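Local coordinates for protein RNA-dependent RNA Polymerase (Bombyx mori cytoplasmic polyhedrosis virus, PDB 6TZ0) that catalyses RNA-templated RNA synthesis, transcribing plus strands from the double-stranded viral genome and probably making the complementary minus strands in genome replication, at residues Asn798-Ser803 / Val994-His999. Residues are numbered along the deposited sequence; the frame is centred on the assembly and turned at random.
Sequences NKLYDS and VSSRLH
Leu800, in the turn that leads into helix 801-808, packs against His999 and the Ser995-Ser996 junction at the start of helix 996-1004, at the surface of the polymerase, away from its annotated nucleotide and metal sites. This type I beta turn runs from Asn798 to Tyr801, with a weak hydrogen bond of 3.4 Å from Tyr801 N to Asn798 O. The CB of Leu800 is directed toward the second segment. Its CG is anti to the carbonyl carbon and beside the backbone N (chi1 -81°), and the branch CD2 does the touching: it lies 3.6 Å from Ser995 C, just before the second helix, and 3.7 Å from His999 CB. A branched aliphatic residue suits this place, since its CG also sits over one face of the His999 imidazole, 4.2 Å above the ring plane and displaced toward the rim. Tyr801 turns away, and its OH is hydrogen-bonded to Tyr817 N. One turn after Leu800, the small Ser803 lets the ring come close to the helix. The imidazole extends toward the first helix because His999 CG is anti to its backbone N (chi1 -179°), and its ND1 is hydrogen-bonded to Thr804 OG1, which also bonds Leu800 O; this polar link probably limits rotation of the ring. At the imidazole edge, near the ring plane, Ser803 OG lies 3.2 Å from His999 CE1.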
loop_
_atom_site.group_PDB
_atom_site.type_symbol
_atom_site.label_atom_id
_atom_site.label_comp_id
_atom_site.label_asym_id
_atom_site.label_seq_id
_atom_site.Cartn_x
_atom_site.Cartn_y
_atom_site.Cartn_z
ATOM N N ASN A 798 -20.586 -21.262 -39.021
ATOM C CA ASN A 798 -21.199 -20.972 -40.318
ATOM C C ASN A 798 -22.308 -21.951 -40.666
ATOM O O ASN A 798 -23.358 -21.544 -41.174
ATOM C CB ASN A 798 -20.145 -20.987 -41.418
ATOM C CG ASN A 798 -19.229 -19.808 -41.346
ATOM O OD1 ASN A 798 -19.664 -18.691 -41.066
ATOM N ND2 ASN A 798 -17.949 -20.033 -41.607
ATOM N N LYS A 799 -22.085 -23.245 -40.429
ATOM C CA LYS A 799 -23.141 -24.223 -40.660
ATOM C C LYS A 799 -24.258 -24.066 -39.635
ATOM O O LYS A 799 -25.423 -24.363 -39.923
ATOM C CB LYS A 799 -22.549 -25.636 -40.630
ATOM C CG LYS A 799 -23.526 -26.748 -40.977
ATOM C CD LYS A 799 -23.975 -26.629 -42.427
ATOM C CE LYS A 799 -24.906 -27.763 -42.819
ATOM N NZ LYS A 799 -26.200 -27.683 -42.087
ATOM N N LEU A 800 -23.920 -23.546 -38.457
ATOM C CA LEU A 800 -24.843 -23.349 -37.353
ATOM C C LEU A 800 -25.341 -21.908 -37.259
ATOM O O LEU A 800 -25.837 -21.502 -36.208
ATOM C CB LEU A 800 -24.166 -23.767 -36.045
ATOM C CG LEU A 800 -24.077 -25.238 -35.604
ATOM C CD1 LEU A 800 -23.203 -26.110 -36.492
ATOM C CD2 LEU A 800 -23.513 -25.279 -34.207
ATOM N N TYR A 801 -25.228 -21.134 -38.341
ATOM C CA TYR A 801 -25.522 -19.701 -38.305
ATOM C C TYR A 801 -27.023 -19.430 -38.361
ATOM O O TYR A 801 -27.580 -18.754 -37.488
ATOM C CB TYR A 801 -24.819 -19.008 -39.475
ATOM C CG TYR A 801 -24.868 -17.498 -39.453
ATOM C CD1 TYR A 801 -23.950 -16.775 -38.715
ATOM C CD2 TYR A 801 -25.831 -16.796 -40.167
ATOM C CE1 TYR A 801 -23.979 -15.395 -38.682
ATOM C CE2 TYR A 801 -25.870 -15.412 -40.141
ATOM C CZ TYR A 801 -24.941 -14.720 -39.395
ATOM O OH TYR A 801 -24.968 -13.346 -39.361
ATOM N N ASP A 802 -27.682 -19.942 -39.405
ATOM C CA ASP A 802 -29.080 -19.620 -39.671
ATOM C C ASP A 802 -30.001 -20.219 -38.615
ATOM O O ASP A 802 -30.963 -19.574 -38.184
ATOM C CB ASP A 802 -29.460 -20.129 -41.063
ATOM C CG ASP A 802 -30.776 -19.561 -41.574
ATOM O OD1 ASP A 802 -31.383 -18.702 -40.901
ATOM O OD2 ASP A 802 -31.217 -19.991 -42.660
ATOM N N SER A 803 -29.717 -21.445 -38.179
ATOM C CA SER A 803 -30.563 -22.086 -37.185
ATOM C C SER A 803 -30.372 -21.492 -35.795
ATOM O O SER A 803 -31.252 -21.643 -34.946
ATOM C CB SER A 803 -30.299 -23.590 -37.167
ATOM O OG SER A 803 -31.102 -24.236 -36.197
ATOM N N VAL A 994 -20.282 -20.599 -30.363
ATOM C CA VAL A 994 -21.332 -21.599 -30.221
ATOM C C VAL A 994 -20.956 -22.815 -31.060
ATOM O O VAL A 994 -20.387 -22.699 -32.154
ATOM C CB VAL A 994 -22.718 -21.019 -30.597
ATOM C CG1 VAL A 994 -22.811 -20.633 -32.054
ATOM C CG2 VAL A 994 -23.843 -21.984 -30.241
ATOM N N SER A 995 -21.189 -23.996 -30.495
ATOM C CA SER A 995 -20.998 -25.249 -31.208
ATOM C C SER A 995 -22.231 -26.107 -30.989
ATOM O O SER A 995 -23.242 -25.602 -30.494
ATOM C CB SER A 995 -19.728 -25.964 -30.745
ATOM O OG SER A 995 -18.573 -25.209 -31.072
ATOM N N SER A 996 -22.154 -27.390 -31.354
ATOM C CA SER A 996 -23.332 -28.256 -31.347
ATOM C C SER A 996 -23.849 -28.499 -29.934
ATOM O O SER A 996 -25.060 -28.653 -29.730
ATOM C CB SER A 996 -22.998 -29.582 -32.027
ATOM O OG SER A 996 -22.653 -29.384 -33.387
ATOM N N ARG A 997 -22.946 -28.511 -28.946
ATOM C CA ARG A 997 -23.350 -28.684 -27.553
ATOM C C ARG A 997 -24.182 -27.506 -27.064
ATOM O O ARG A 997 -25.126 -27.685 -26.287
ATOM C CB ARG A 997 -22.115 -28.873 -26.672
ATOM C CG ARG A 997 -22.424 -29.178 -25.213
ATOM C CD ARG A 997 -21.158 -29.355 -24.395
ATOM N NE ARG A 997 -20.399 -30.539 -24.789
ATOM C CZ ARG A 997 -20.623 -31.762 -24.320
ATOM N NH1 ARG A 997 -19.883 -32.781 -24.736
ATOM N NH2 ARG A 997 -21.590 -31.970 -23.436
ATOM N N LEU A 998 -23.870 -26.297 -27.528
ATOM C CA LEU A 998 -24.667 -25.146 -27.130
ATOM C C LEU A 998 -25.832 -24.928 -28.088
ATOM O O LEU A 998 -26.902 -24.479 -27.663
ATOM C CB LEU A 998 -23.768 -23.909 -27.037
ATOM C CG LEU A 998 -24.150 -22.721 -26.140
ATOM C CD1 LEU A 998 -25.171 -21.769 -26.736
ATOM C CD2 LEU A 998 -24.643 -23.240 -24.801
ATOM N N HIS A 999 -25.656 -25.273 -29.368
ATOM C CA HIS A 999 -26.734 -25.142 -30.346
ATOM C C HIS A 999 -27.893 -26.078 -30.043
ATOM O O HIS A 999 -29.044 -25.749 -30.355
ATOM C CB HIS A 999 -26.205 -25.423 -31.746
ATOM C CG HIS A 999 -27.234 -25.302 -32.822
ATOM N ND1 HIS A 999 -27.689 -24.086 -33.281
ATOM C CD2 HIS A 999 -27.903 -26.246 -33.525
ATOM C CE1 HIS A 999 -28.591 -24.286 -34.224
ATOM N NE2 HIS A 999 -28.740 -25.587 -34.392
#